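Local coordinates for protein aryl acylamidase (bacterium CSBL00001, PDB 4YJ6) that probably hydrolyses the amide bond of aryl acylamides and belongs to the amidase signature family, at residues H217-G225 and L435-S443; Y277-E285 and S417-D425. All blocks are in the same frame, centred on the assembly; numbering follows the deposited sequence.

Overall arrangement
The two contacts illustrate how one fold combines a polar, buried junction with a partly buried, mixed one at its margin. Contact 1, buried and with its centre about 12 Å from the centre of the chain, sets the approach to strand 223-228 against the end of helix 434-439; the side chain of N437 lies about 6 Å from a bound phosphate, probably from the crystallisation liquor, which may nonetheless mark a pocket. Contact 2, about 22 Å away centre to centre, packs a loop before helix 284-299 on a beta hairpin, and its sequence span falls within that of contact 1. The two meet where L435 CD1 approaches Y277 CD1 at 3.4 Å.

Contact 1: residues H217-G225 and L435-S443; sequences HPGPYLYEG and LTNFSGHPS
Y221 and Y223 close on the C-terminal end of helix 434-439, where the large mixed sheet of the amidase signature fold meets a helix that ends as G440 turns away with positive phi. The tight part is a polar lock around N437. Its backbone O takes the N-H of Y221, N to O 2.9 Å, while its side chain bonds back: ND2 gives a nearly straight bond (170°) to Y221 O, which lies close to the amide plane. With CG of N437 anti to its own carbonyl carbon (chi1 -57°), the amide reaches back to the incoming chain, and ND2 also bonds D183, so two acceptors fix its rotation. The Y223 ring stands obliquely to this amide, its CE2 edge 3.3 Å from N437 ND2. P220 belongs to the same packed side, its CB 3.6 Å from N437 O, while W322 and I326 of helix 315-339 cover its ring.

The Y223 hydroxyl donates to T436 O, OH to O 2.8 Å, and that oxygen also receives the helical N-H of G440 from the opposite face of its carbonyl plane; two donors thus grip one buried oxygen. A phenylalanine in place of Y223 would probably leave T436 O with the G440 N-H but without its second donor, and the ring free of its polar tether to the helix end.

The more open side is the partly exposed Y221. Its hydroxyl is hydrogen-bonded by R464, and R378 makes a cation-pi contact with the ring. Even here one edge is close: CD2 of Y221 is 3.3 Å from G440 CA, and a beta carbon on G440 would collide with Y221 CE2. The Y223 hydroxyl itself comes within 3.2 Å of G440 CA.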
loop_
_atom_site.group_PDB
_atom_site.type_symbol
_atom_site.label_atom_id
_atom_site.label_comp_id
_atom_site.label_asym_id
_atom_site.label_seq_id
_atom_site.Cartn_x
_atom_site.Cartn_y
_atom_site.Cartn_z
ATOM N N HIS A 217 -0.143 13.519 16.014
ATOM C CA HIS A 217 -0.428 14.385 14.868
ATOM C C HIS A 217 -1.881 14.307 14.420
ATOM O O HIS A 217 -2.624 13.325 14.694
ATOM C CB HIS A 217 0.473 14.016 13.686
ATOM C CG HIS A 217 0.180 12.659 13.140
ATOM N ND1 HIS A 217 -0.827 12.429 12.224
ATOM C CD2 HIS A 217 0.699 11.446 13.445
ATOM C CE1 HIS A 217 -0.902 11.132 11.969
ATOM N NE2 HIS A 217 0.015 10.513 12.696
ATOM N N PRO A 218 -2.303 15.343 13.692
ATOM C CA PRO A 218 -3.708 15.479 13.319
ATOM C C PRO A 218 -4.059 14.830 11.982
ATOM O O PRO A 218 -5.122 15.137 11.424
ATOM C CB PRO A 218 -3.884 17.004 13.234
ATOM C CG PRO A 218 -2.553 17.493 12.816
ATOM C CD PRO A 218 -1.562 16.608 13.511
ATOM N N GLY A 219 -3.199 13.957 11.464
ATOM C CA GLY A 219 -3.471 13.341 10.177
ATOM C C GLY A 219 -4.455 12.178 10.274
ATOM O O GLY A 219 -4.959 11.830 11.351
ATOM N N PRO A 220 -4.782 11.577 9.133
ATOM C CA PRO A 220 -5.595 10.345 9.135
ATOM C C PRO A 220 -4.809 9.181 9.733
ATOM O O PRO A 220 -3.603 9.291 10.036
ATOM C CB PRO A 220 -5.826 10.061 7.649
ATOM C CG PRO A 220 -5.167 11.163 6.892
ATOM C CD PRO A 220 -4.239 11.897 7.807
ATOM N N TYR A 221 -5.475 8.050 9.903
ATOM C CA TYR A 221 -4.731 6.863 10.311
ATOM C C TYR A 221 -3.707 6.487 9.223
ATOM O O TYR A 221 -4.040 6.459 8.037
ATOM C CB TYR A 221 -5.706 5.702 10.512
ATOM C CG TYR A 221 -6.633 5.782 11.697
ATOM C CD1 TYR A 221 -6.144 5.996 12.978
ATOM C CD2 TYR A 221 -8.013 5.603 11.537
ATOM C CE1 TYR A 221 -7.001 6.022 14.077
ATOM C CE2 TYR A 221 -8.867 5.608 12.638
ATOM C CZ TYR A 221 -8.347 5.822 13.900
ATOM O OH TYR A 221 -9.177 5.813 14.992
ATOM N N LEU A 222 -2.498 6.112 9.647
ATOM C CA LEU A 222 -1.425 5.723 8.730
ATOM C C LEU A 222 -1.052 4.279 9.028
ATOM O O LEU A 222 -0.976 3.884 10.208
ATOM C CB LEU A 222 -0.163 6.569 8.968
ATOM C CG LEU A 222 -0.402 8.091 8.952
ATOM C CD1 LEU A 222 0.945 8.853 9.222
ATOM C CD2 LEU A 222 -0.982 8.521 7.597
ATOM N N TYR A 223 -0.786 3.517 7.976
ATOM C CA TYR A 223 -0.505 2.103 8.115
ATOM C C TYR A 223 0.692 1.673 7.282
ATOM O O TYR A 223 0.925 2.208 6.183
ATOM C CB TYR A 223 -1.676 1.315 7.518
ATOM C CG TYR A 223 -3.057 1.731 7.974
ATOM C CD1 TYR A 223 -3.571 1.260 9.202
ATOM C CD2 TYR A 223 -3.860 2.552 7.181
ATOM C CE1 TYR A 223 -4.856 1.602 9.628
ATOM C CE2 TYR A 223 -5.181 2.902 7.622
ATOM C CZ TYR A 223 -5.638 2.422 8.840
ATOM O OH TYR A 223 -6.911 2.719 9.271
ATOM N N GLU A 224 1.436 0.674 7.772
ATOM C CA GLU A 224 2.356 -0.080 6.904
ATOM C C GLU A 224 1.797 -1.473 6.688
ATOM O O GLU A 224 1.166 -2.050 7.589
ATOM C CB GLU A 224 3.748 -0.182 7.554
ATOM C CG GLU A 224 4.383 1.226 7.780
ATOM C CD GLU A 224 5.896 1.236 7.875
ATOM O OE1 GLU A 224 6.576 0.398 7.246
ATOM O OE2 GLU A 224 6.406 2.124 8.604
ATOM N N GLY A 225 2.002 -2.023 5.500
ATOM C CA GLY A 225 1.509 -3.365 5.235
ATOM C C GLY A 225 2.050 -3.899 3.923
ATOM O O GLY A 225 2.707 -3.189 3.185
ATOM N N LEU A 435 -11.539 6.332 2.933
ATOM C CA LEU A 435 -12.529 6.243 4.022
ATOM C C LEU A 435 -11.980 5.444 5.220
ATOM O O LEU A 435 -12.309 5.769 6.354
ATOM C CB LEU A 435 -13.838 5.628 3.557
ATOM C CG LEU A 435 -14.539 6.424 2.466
ATOM C CD1 LEU A 435 -15.800 5.643 1.996
ATOM C CD2 LEU A 435 -14.911 7.805 2.963
ATOM N N THR A 436 -11.169 4.394 4.991
ATOM C CA THR A 436 -10.683 3.614 6.143
ATOM C C THR A 436 -9.466 4.266 6.793
ATOM O O THR A 436 -9.093 3.903 7.902
ATOM C CB THR A 436 -10.300 2.168 5.767
ATOM O OG1 THR A 436 -9.185 2.192 4.879
ATOM C CG2 THR A 436 -11.477 1.470 5.072
ATOM N N ASN A 437 -8.843 5.236 6.133
ATOM C CA ASN A 437 -7.870 6.072 6.850
ATOM C C ASN A 437 -8.600 7.048 7.779
ATOM O O ASN A 437 -8.058 7.480 8.771
ATOM C CB ASN A 437 -6.963 6.832 5.871
ATOM C CG ASN A 437 -6.233 5.888 4.950
ATOM O OD1 ASN A 437 -6.708 5.617 3.852
ATOM N ND2 ASN A 437 -5.094 5.357 5.397
ATOM N N PHE A 438 -9.840 7.412 7.444
ATOM C CA PHE A 438 -10.657 8.118 8.434
ATOM C C PHE A 438 -11.120 7.182 9.549
ATOM O O PHE A 438 -11.121 7.564 10.724
ATOM C CB PHE A 438 -11.936 8.674 7.791
ATOM C CG PHE A 438 -11.706 9.854 6.893
ATOM C CD1 PHE A 438 -10.576 10.647 7.012
ATOM C CD2 PHE A 438 -12.689 10.209 5.976
ATOM C CE1 PHE A 438 -10.410 11.783 6.159
ATOM C CE2 PHE A 438 -12.540 11.324 5.154
ATOM C CZ PHE A 438 -11.412 12.111 5.249
ATOM N N SER A 439 -11.511 5.951 9.197
ATOM C CA SER A 439 -12.266 5.131 10.139
ATOM C C SER A 439 -11.527 4.047 10.915
ATOM O O SER A 439 -11.999 3.661 11.996
ATOM C CB SER A 439 -13.473 4.488 9.422
ATOM O OG SER A 439 -13.049 3.412 8.593
ATOM N N GLY A 440 -10.396 3.566 10.372
ATOM C CA GLY A 440 -9.512 2.677 11.114
ATOM C C GLY A 440 -9.764 1.199 10.840
ATOM O O GLY A 440 -9.053 0.348 11.343
ATOM N N HIS A 441 -10.760 0.890 10.024
ATOM C CA HIS A 441 -11.113 -0.508 9.711
ATOM C C HIS A 441 -10.074 -1.160 8.840
ATOM O O HIS A 441 -9.523 -0.508 7.979
ATOM C CB HIS A 441 -12.449 -0.506 8.939
ATOM C CG HIS A 441 -13.590 -0.026 9.762
ATOM N ND1 HIS A 441 -13.766 1.307 10.098
ATOM C CD2 HIS A 441 -14.588 -0.708 10.375
ATOM C CE1 HIS A 441 -14.824 1.413 10.876
ATOM N NE2 HIS A 441 -15.336 0.206 11.072
ATOM N N PRO A 442 -9.810 -2.452 9.051
ATOM C CA PRO A 442 -8.905 -3.189 8.166
ATOM C C PRO A 442 -9.561 -3.386 6.775
ATOM O O PRO A 442 -10.772 -3.578 6.735
ATOM C CB PRO A 442 -8.777 -4.543 8.865
ATOM C CG PRO A 442 -10.140 -4.752 9.589
ATOM C CD PRO A 442 -10.430 -3.314 10.087
ATOM N N SER A 443 -8.787 -3.380 5.694
ATOM C CA SER A 443 -9.352 -3.675 4.392
ATOM C C SER A 443 -8.254 -4.197 3.477
ATOM O O SER A 443 -7.074 -3.947 3.718
ATOM C CB SER A 443 -10.007 -2.418 3.776
ATOM O OG SER A 443 -9.045 -1.413 3.455
#

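Contact 2: residues Y277-E285 and S417-D425; sequences YGVFPVQQE and SQINGEEID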
loop_
_atom_site.group_PDB
_atom_site.type_symbol
_atom_site.label_atom_id
_atom_site.label_comp_id
_atom_site.label_asym_id
_atom_site.label_seq_id
_atom_site.Cartn_x
_atom_site.Cartn_y
_atom_site.Cartn_z
ATOM N N TYR A 277 -20.130 3.898 -2.506
ATOM C CA TYR A 277 -20.350 4.446 -1.163
ATOM C C TYR A 277 -21.395 5.546 -1.149
ATOM O O TYR A 277 -21.435 6.366 -0.222
ATOM C CB TYR A 277 -19.036 4.989 -0.557
ATOM C CG TYR A 277 -17.902 3.989 -0.416
ATOM C CD1 TYR A 277 -17.767 3.201 0.746
ATOM C CD2 TYR A 277 -16.943 3.863 -1.382
ATOM C CE1 TYR A 277 -16.682 2.308 0.916
ATOM C CE2 TYR A 277 -15.827 2.979 -1.213
ATOM C CZ TYR A 277 -15.715 2.197 -0.064
ATOM O OH TYR A 277 -14.623 1.332 0.081
ATOM N N GLY A 278 -22.273 5.528 -2.158
ATOM C CA GLY A 278 -23.348 6.503 -2.262
ATOM C C GLY A 278 -22.941 7.917 -2.613
ATOM O O GLY A 278 -23.814 8.784 -2.755
ATOM N N VAL A 279 -21.639 8.188 -2.719
ATOM C CA VAL A 279 -21.174 9.562 -2.910
ATOM C C VAL A 279 -20.128 9.749 -4.013
ATOM O O VAL A 279 -19.907 10.881 -4.415
ATOM C CB VAL A 279 -20.562 10.174 -1.614
ATOM C CG1 VAL A 279 -21.629 10.283 -0.530
ATOM C CG2 VAL A 279 -19.417 9.311 -1.106
ATOM N N PHE A 280 -19.473 8.679 -4.489
ATOM C CA PHE A 280 -18.428 8.865 -5.526
ATOM C C PHE A 280 -18.951 8.583 -6.928
ATOM O O PHE A 280 -19.777 7.690 -7.111
ATOM C CB PHE A 280 -17.260 7.893 -5.342
ATOM C CG PHE A 280 -16.476 8.089 -4.062
ATOM C CD1 PHE A 280 -16.826 7.377 -2.910
ATOM C CD2 PHE A 280 -15.402 8.967 -4.018
ATOM C CE1 PHE A 280 -16.101 7.533 -1.734
ATOM C CE2 PHE A 280 -14.661 9.152 -2.840
ATOM C CZ PHE A 280 -15.005 8.418 -1.702
ATOM N N PRO A 281 -18.421 9.326 -7.924
ATOM C CA PRO A 281 -18.648 8.940 -9.323
ATOM C C PRO A 281 -17.710 7.801 -9.688
ATOM O O PRO A 281 -16.512 7.955 -9.491
ATOM C CB PRO A 281 -18.317 10.215 -10.085
ATOM C CG PRO A 281 -17.223 10.889 -9.233
ATOM C CD PRO A 281 -17.651 10.572 -7.794
ATOM N N VAL A 282 -18.235 6.669 -10.148
ATOM C CA VAL A 282 -17.390 5.505 -10.402
ATOM C C VAL A 282 -17.597 5.040 -11.822
ATOM O O VAL A 282 -18.747 4.905 -12.265
ATOM C CB VAL A 282 -17.752 4.346 -9.445
ATOM C CG1 VAL A 282 -16.934 3.081 -9.756
ATOM C CG2 VAL A 282 -17.526 4.826 -8.000
ATOM N N GLN A 283 -16.511 4.783 -12.538
ATOM C CA GLN A 283 -16.642 4.326 -13.936
ATOM C C GLN A 283 -17.559 3.098 -14.015
ATOM O O GLN A 283 -17.431 2.115 -13.262
ATOM C CB GLN A 283 -15.249 4.062 -14.554
ATOM C CG GLN A 283 -14.455 5.334 -14.702
ATOM C CD GLN A 283 -13.055 5.116 -15.249
ATOM O OE1 GLN A 283 -12.513 3.987 -15.224
ATOM N NE2 GLN A 283 -12.459 6.195 -15.748
ATOM N N GLN A 284 -18.518 3.134 -14.936
ATOM C CA GLN A 284 -19.514 2.091 -14.970
ATOM C C GLN A 284 -18.912 0.688 -15.107
ATOM O O GLN A 284 -19.410 -0.260 -14.515
ATOM C CB GLN A 284 -20.495 2.355 -16.139
ATOM C CG GLN A 284 -21.634 1.402 -16.139
ATOM C CD GLN A 284 -22.492 1.547 -14.896
ATOM O OE1 GLN A 284 -22.968 2.651 -14.573
ATOM N NE2 GLN A 284 -22.714 0.440 -14.202
ATOM N N GLU A 285 -17.852 0.545 -15.905
ATOM C CA GLU A 285 -17.244 -0.770 -16.098
ATOM C C GLU A 285 -16.709 -1.365 -14.774
ATOM O O GLU A 285 -16.718 -2.582 -14.564
ATOM C CB GLU A 285 -16.091 -0.711 -17.114
ATOM C CG GLU A 285 -16.531 -0.280 -18.507
ATOM C CD GLU A 285 -16.647 1.243 -18.691
ATOM O OE1 GLU A 285 -16.306 2.060 -17.780
ATOM O OE2 GLU A 285 -17.088 1.635 -19.799
ATOM N N SER A 417 -9.487 14.454 -13.440
ATOM C CA SER A 417 -10.118 15.558 -12.708
ATOM C C SER A 417 -11.639 15.491 -12.827
ATOM O O SER A 417 -12.348 16.278 -12.218
ATOM C CB SER A 417 -9.640 16.909 -13.240
ATOM O OG SER A 417 -8.294 17.151 -12.860
ATOM N N GLN A 418 -12.118 14.565 -13.637
ATOM C CA GLN A 418 -13.545 14.270 -13.714
ATOM C C GLN A 418 -13.759 12.800 -13.949
ATOM O O GLN A 418 -12.980 12.168 -14.658
ATOM C CB GLN A 418 -14.183 15.041 -14.891
ATOM C CG GLN A 418 -14.214 16.539 -14.635
ATOM C CD GLN A 418 -13.482 17.350 -15.696
ATOM O OE1 GLN A 418 -12.350 17.835 -15.476
ATOM N NE2 GLN A 418 -14.146 17.542 -16.852
ATOM N N ILE A 419 -14.831 12.257 -13.374
ATOM C CA ILE A 419 -15.331 10.928 -13.719
ATOM C C ILE A 419 -16.834 11.045 -13.961
ATOM O O ILE A 419 -17.563 11.636 -13.153
ATOM C CB ILE A 419 -15.083 9.932 -12.576
ATOM C CG1 ILE A 419 -13.556 9.767 -12.392
ATOM C CG2 ILE A 419 -15.702 8.587 -12.857
ATOM C CD1 ILE A 419 -13.187 8.891 -11.128
ATOM N N ASN A 420 -17.286 10.488 -15.075
ATOM C CA ASN A 420 -18.709 10.575 -15.450
ATOM C C ASN A 420 -19.189 12.040 -15.448
ATOM O O ASN A 420 -20.316 12.330 -15.070
ATOM C CB ASN A 420 -19.580 9.734 -14.507
ATOM C CG ASN A 420 -19.226 8.250 -14.560
ATOM O OD1 ASN A 420 -18.650 7.779 -15.544
ATOM N ND2 ASN A 420 -19.557 7.513 -13.502
ATOM N N GLY A 421 -18.322 12.952 -15.859
ATOM C CA GLY A 421 -18.664 14.367 -15.924
ATOM C C GLY A 421 -18.689 15.099 -14.594
ATOM O O GLY A 421 -19.002 16.301 -14.543
ATOM N N GLU A 422 -18.361 14.396 -13.503
ATOM C CA GLU A 422 -18.383 14.995 -12.175
ATOM C C GLU A 422 -16.952 15.321 -11.760
ATOM O O GLU A 422 -16.080 14.472 -11.915
ATOM C CB GLU A 422 -18.969 13.998 -11.171
ATOM C CG GLU A 422 -18.962 14.530 -9.773
ATOM C CD GLU A 422 -19.641 13.626 -8.740
ATOM O OE1 GLU A 422 -20.643 12.926 -9.062
ATOM O OE2 GLU A 422 -19.186 13.685 -7.563
ATOM N N GLU A 423 -16.720 16.536 -11.265
ATOM C CA GLU A 423 -15.385 16.957 -10.857
ATOM C C GLU A 423 -14.948 16.093 -9.685
ATOM O O GLU A 423 -15.739 15.815 -8.786
ATOM C CB GLU A 423 -15.368 18.423 -10.407
ATOM C CG GLU A 423 -15.405 19.449 -11.549
ATOM C CD GLU A 423 -14.166 19.358 -12.437
ATOM O OE1 GLU A 423 -13.023 19.614 -11.957
ATOM O OE2 GLU A 423 -14.351 18.978 -13.609
ATOM N N ILE A 424 -13.667 15.762 -9.676
ATOM C CA ILE A 424 -13.119 14.955 -8.587
ATOM C C ILE A 424 -11.667 15.373 -8.424
ATOM O O ILE A 424 -10.992 15.745 -9.411
ATOM C CB ILE A 424 -13.285 13.451 -8.878
ATOM C CG1 ILE A 424 -13.014 12.606 -7.620
ATOM C CG2 ILE A 424 -12.406 12.956 -10.046
ATOM C CD1 ILE A 424 -13.685 11.217 -7.731
ATOM N N ASP A 425 -11.186 15.360 -7.179
ATOM C CA ASP A 425 -9.806 15.744 -6.906
ATOM C C ASP A 425 -8.833 14.747 -7.579
ATOM O O ASP A 425 -8.919 13.527 -7.383
ATOM C CB ASP A 425 -9.579 15.763 -5.395
ATOM C CG ASP A 425 -8.185 16.242 -5.026
ATOM O OD1 ASP A 425 -7.249 15.450 -5.168
ATOM O OD2 ASP A 425 -8.032 17.400 -4.602
HETATM O O HOH W 1 -21.414 11.413 -7.036
HETATM O O HOH W 2 -18.775 5.535 -16.622
#
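P281 presses its ring against a beta hairpin whose strands 418-419 and 422-423 are joined by a type I' turn from I419 to E422. CB of P281 lies 3.5 Å from the backbone O of I419, and its CG meets CD1 of I424 at 3.9 Å. E422 can be followed along the same ring. Its CB is 4.0 Å from P281 CB; CG, anti to the backbone N (chi1 177°), continues the extended chain past P281 CG, and CD reaches 3.7 Å from that same P281 CG. The glutamate crosses the proline at about a right angle, its carboxylate spanning the ring, with OE1 3.7 Å from P281 CB and OE2 3.5 Å from P281 CD. OE2 is bonded by Q315, and OE1 accepts a hydrogen bond from a water that also donates to V279 O.

Farther along, the CG2 branch of I419 packs 3.9 Å from CG of Q283, whose amide oxygen is held by the M403 N-H. The single direct hydrogen bond between the segments is N420 ND2 to V282 O, 3.0 Å: the donor stands above the carbonyl plane, although the oxygen lies near the amide plane of N420. N420 OD1 accepts from a second water, which in turn accepts the N-H of Q284.

The hairpin thus sits over the loop leading into helix 284-299, for which Q283 is the N-cap residue, while Q315, at the start of helix 315-339, ties E422 and the backbone of E423 to that neighbouring helix.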